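Putative isomerase YbhH (PDB 6OTV) probably acts as an isomerase of the PrpF family, although its substrate and the reaction it catalyses have not been established. Local coordinates at residues Ile192-Ile200 and Thr280-Leu291. Numbering follows the deposited sequence.
Sequences IDMAMPVVI and TGAIAISSSCAL
Ala284 meets the beta hairpin with its single methyl group: its CB lies 3.3 Å from Met194 O and 3.7 Å from Val198 CG2. A residue this small lets the helix settle close on the turn, the Met194 and Ala284 CA atoms being only 4.7 Å apart. One helical turn beyond Ala284, Ser287 has the chain of Met194 lying alongside it. Bends at chi2 and chi3 (-68° and -64°) curl the thioether so that Met194 CE touches Ser287 OG at 3.3 Å. The side chains of Met194 and Ile283 cross at about a right angle, with Met194 CE 3.8 Å from Ile283 CG2. The unbranched, flexible chain of methionine can fold back in this way between Ser287 and Ile283. The serine hydroxyl is turned back to its own helix, donating to Ile283 O, which also accepts from Ser287 N on the opposite face of its carbonyl plane; this polar group is thereby satisfied among apolar neighbours. Ala195, in the tight turn with positive phi, sets its CB against Ile283 CB at 3.7 Å. Beyond it Met196 crosses Thr280 obliquely and brings CE to within 3.4 Å of Thr280 OG1, with a bound acetate close to the methionine.

Toward the helix C-terminus, extended Ile192, its CG1 anti to the backbone N (chi1 -172°), sends CD1 past Ser287 and Ser288 to Leu291 CD1, 3.9 Å away. Ile200 CD1 presses on Ser288, whose OG bonds to Ile285 O and Thr296 OG1, satisfying a buried hydroxyl against an aliphatic methyl. Helix 279-290, with this hairpin on one side and strand 315-322 on another, is consistent with the central helix of one lobe in the diaminopimelate epimerase-like fold, in which each lobe wraps such a helix in a beta barrel.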
loop_
_atom_site.group_PDB
_atom_site.type_symbol
_atom_site.label_atom_id
_atom_site.label_comp_id
_atom_site.label_asym_id
_atom_site.label_seq_id
_atom_site.Cartn_x
_atom_site.Cartn_y
_atom_site.Cartn_z
ATOM N N ILE A 192 -23.684 1.157 -0.832
ATOM C CA ILE A 192 -22.361 0.551 -0.848
ATOM C C ILE A 192 -21.322 1.641 -1.083
ATOM O O ILE A 192 -21.565 2.617 -1.801
ATOM C CB ILE A 192 -22.263 -0.570 -1.910
ATOM C CG1 ILE A 192 -20.940 -1.328 -1.789
ATOM C CG2 ILE A 192 -22.434 -0.004 -3.308
ATOM C CD1 ILE A 192 -20.846 -2.530 -2.706
ATOM N N ASP A 193 -20.166 1.478 -0.446
ATOM C CA ASP A 193 -19.050 2.416 -0.526
ATOM C C ASP A 193 -17.845 1.644 -1.058
ATOM O O ASP A 193 -17.053 1.099 -0.284
ATOM C CB ASP A 193 -18.772 3.042 0.844
ATOM C CG ASP A 193 -17.770 4.182 0.783
ATOM O OD1 ASP A 193 -17.368 4.581 -0.330
ATOM O OD2 ASP A 193 -17.385 4.683 1.858
ATOM N N MET A 194 -17.721 1.585 -2.385
ATOM C CA MET A 194 -16.602 0.927 -3.063
ATOM C C MET A 194 -16.075 1.897 -4.115
ATOM O O MET A 194 -16.708 2.086 -5.159
ATOM C CB MET A 194 -17.027 -0.396 -3.694
ATOM C CG MET A 194 -16.846 -1.609 -2.793
ATOM S SD MET A 194 -15.112 -2.008 -2.482
ATOM C CE MET A 194 -14.548 -2.423 -4.128
ATOM N N ALA A 195 -14.930 2.523 -3.822
ATOM C CA ALA A 195 -14.312 3.551 -4.659
ATOM C C ALA A 195 -15.174 4.809 -4.747
ATOM O O ALA A 195 -14.669 5.893 -5.055
ATOM C CB ALA A 195 -14.012 3.012 -6.062
ATOM N N MET A 196 -16.463 4.680 -4.464
ATOM C CA MET A 196 -17.406 5.787 -4.498
ATOM C C MET A 196 -18.646 5.397 -3.704
ATOM O O MET A 196 -19.168 4.291 -3.882
ATOM C CB MET A 196 -17.776 6.143 -5.941
ATOM C CG MET A 196 -18.843 7.223 -6.077
ATOM S SD MET A 196 -18.285 8.853 -5.532
ATOM C CE MET A 196 -16.985 9.175 -6.719
ATOM N N PRO A 197 -19.126 6.253 -2.803
ATOM C CA PRO A 197 -20.418 5.990 -2.150
ATOM C C PRO A 197 -21.548 6.144 -3.157
ATOM O O PRO A 197 -21.726 7.212 -3.745
ATOM C CB PRO A 197 -20.490 7.060 -1.052
ATOM C CG PRO A 197 -19.088 7.563 -0.897
ATOM C CD PRO A 197 -18.456 7.437 -2.244
ATOM N N VAL A 198 -22.300 5.066 -3.371
ATOM C CA VAL A 198 -23.421 5.082 -4.301
ATOM C C VAL A 198 -24.626 4.432 -3.641
ATOM O O VAL A 198 -24.497 3.616 -2.722
ATOM C CB VAL A 198 -23.099 4.366 -5.637
ATOM C CG1 VAL A 198 -21.880 4.985 -6.313
ATOM C CG2 VAL A 198 -22.909 2.872 -5.418
ATOM N N VAL A 199 -25.809 4.808 -4.117
ATOM C CA VAL A 199 -27.057 4.152 -3.747
ATOM C C VAL A 199 -27.633 3.539 -5.017
ATOM O O VAL A 199 -27.932 4.251 -5.983
ATOM C CB VAL A 199 -28.045 5.122 -3.075
ATOM C CG1 VAL A 199 -28.075 6.461 -3.798
ATOM C CG2 VAL A 199 -29.433 4.508 -3.008
ATOM N N ILE A 200 -27.762 2.219 -5.019
ATOM C CA ILE A 200 -28.152 1.473 -6.208
ATOM C C ILE A 200 -29.662 1.282 -6.183
ATOM O O ILE A 200 -30.204 0.670 -5.257
ATOM C CB ILE A 200 -27.414 0.129 -6.273
ATOM C CG1 ILE A 200 -25.910 0.382 -6.399
ATOM C CG2 ILE A 200 -27.932 -0.719 -7.422
ATOM C CD1 ILE A 200 -25.068 -0.838 -6.197
ATOM N N THR A 280 -14.970 4.999 -10.933
ATOM C CA THR A 280 -15.276 4.705 -9.538
ATOM C C THR A 280 -16.687 4.154 -9.391
ATOM O O THR A 280 -16.915 3.208 -8.628
ATOM C CB THR A 280 -15.098 5.956 -8.678
ATOM O OG1 THR A 280 -15.954 6.998 -9.160
ATOM C CG2 THR A 280 -13.655 6.430 -8.724
ATOM N N GLY A 281 -17.647 4.727 -10.119
ATOM C CA GLY A 281 -18.986 4.162 -10.123
ATOM C C GLY A 281 -19.009 2.742 -10.652
ATOM O O GLY A 281 -19.745 1.890 -10.146
ATOM N N ALA A 282 -18.192 2.463 -11.672
ATOM C CA ALA A 282 -18.125 1.112 -12.215
ATOM C C ALA A 282 -17.589 0.130 -11.180
ATOM O O ALA A 282 -18.025 -1.025 -11.128
ATOM C CB ALA A 282 -17.266 1.094 -13.480
ATOM N N ILE A 283 -16.650 0.574 -10.342
ATOM C CA ILE A 283 -16.139 -0.287 -9.278
ATOM C C ILE A 283 -17.261 -0.651 -8.314
ATOM O O ILE A 283 -17.437 -1.819 -7.944
ATOM C CB ILE A 283 -14.971 0.394 -8.541
ATOM C CG1 ILE A 283 -13.872 0.816 -9.521
ATOM C CG2 ILE A 283 -14.417 -0.522 -7.458
ATOM C CD1 ILE A 283 -13.384 -0.292 -10.414
ATOM N N ALA A 284 -18.042 0.350 -7.899
ATOM C CA ALA A 284 -19.094 0.121 -6.913
ATOM C C ALA A 284 -20.174 -0.807 -7.457
ATOM O O ALA A 284 -20.597 -1.749 -6.776
ATOM C CB ALA A 284 -19.697 1.457 -6.477
ATOM N N ILE A 285 -20.630 -0.555 -8.686
ATOM C CA ILE A 285 -21.713 -1.349 -9.264
ATOM C C ILE A 285 -21.262 -2.787 -9.492
ATOM O O ILE A 285 -21.982 -3.738 -9.165
ATOM C CB ILE A 285 -22.208 -0.704 -10.568
ATOM C CG1 ILE A 285 -22.752 0.693 -10.286
ATOM C CG2 ILE A 285 -23.269 -1.575 -11.220
ATOM C CD1 ILE A 285 -22.717 1.601 -11.485
ATOM N N SER A 286 -20.071 -2.968 -10.068
ATOM C CA SER A 286 -19.568 -4.320 -10.292
ATOM C C SER A 286 -19.394 -5.067 -8.975
ATOM O O SER A 286 -19.627 -6.280 -8.905
ATOM C CB SER A 286 -18.249 -4.269 -11.066
ATOM O OG SER A 286 -17.250 -3.589 -10.323
ATOM N N SER A 287 -18.994 -4.355 -7.916
ATOM C CA SER A 287 -18.845 -4.985 -6.606
ATOM C C SER A 287 -20.178 -5.500 -6.083
ATOM O O SER A 287 -20.257 -6.617 -5.558
ATOM C CB SER A 287 -18.231 -3.999 -5.612
ATOM O OG SER A 287 -16.922 -3.632 -6.002
ATOM N N SER A 288 -21.238 -4.699 -6.213
ATOM C CA SER A 288 -22.552 -5.150 -5.768
ATOM C C SER A 288 -23.016 -6.373 -6.547
ATOM O O SER A 288 -23.774 -7.191 -6.016
ATOM C CB SER A 288 -23.572 -4.023 -5.898
ATOM O OG SER A 288 -23.829 -3.722 -7.259
ATOM N N CYS A 289 -22.568 -6.523 -7.797
ATOM C CA CYS A 289 -22.901 -7.728 -8.552
ATOM C C CYS A 289 -22.260 -8.968 -7.945
ATOM O O CYS A 289 -22.836 -10.060 -8.019
ATOM C CB CYS A 289 -22.465 -7.584 -10.011
ATOM S SG CYS A 289 -23.385 -6.360 -10.968
ATOM N N ALA A 290 -21.076 -8.827 -7.350
ATOM C CA ALA A 290 -20.367 -9.971 -6.793
ATOM C C ALA A 290 -20.698 -10.219 -5.330
ATOM O O ALA A 290 -20.704 -11.375 -4.896
ATOM C CB ALA A 290 -18.855 -9.782 -6.948
ATOM N N LEU A 291 -20.970 -9.170 -4.559
ATOM C CA LEU A 291 -21.289 -9.346 -3.149
ATOM C C LEU A 291 -22.705 -9.884 -2.986
ATOM O O LEU A 291 -23.639 -9.439 -3.660
ATOM C CB LEU A 291 -21.134 -8.026 -2.398
ATOM C CG LEU A 291 -19.732 -7.419 -2.438
ATOM C CD1 LEU A 291 -19.694 -6.100 -1.689
ATOM C CD2 LEU A 291 -18.717 -8.398 -1.870
#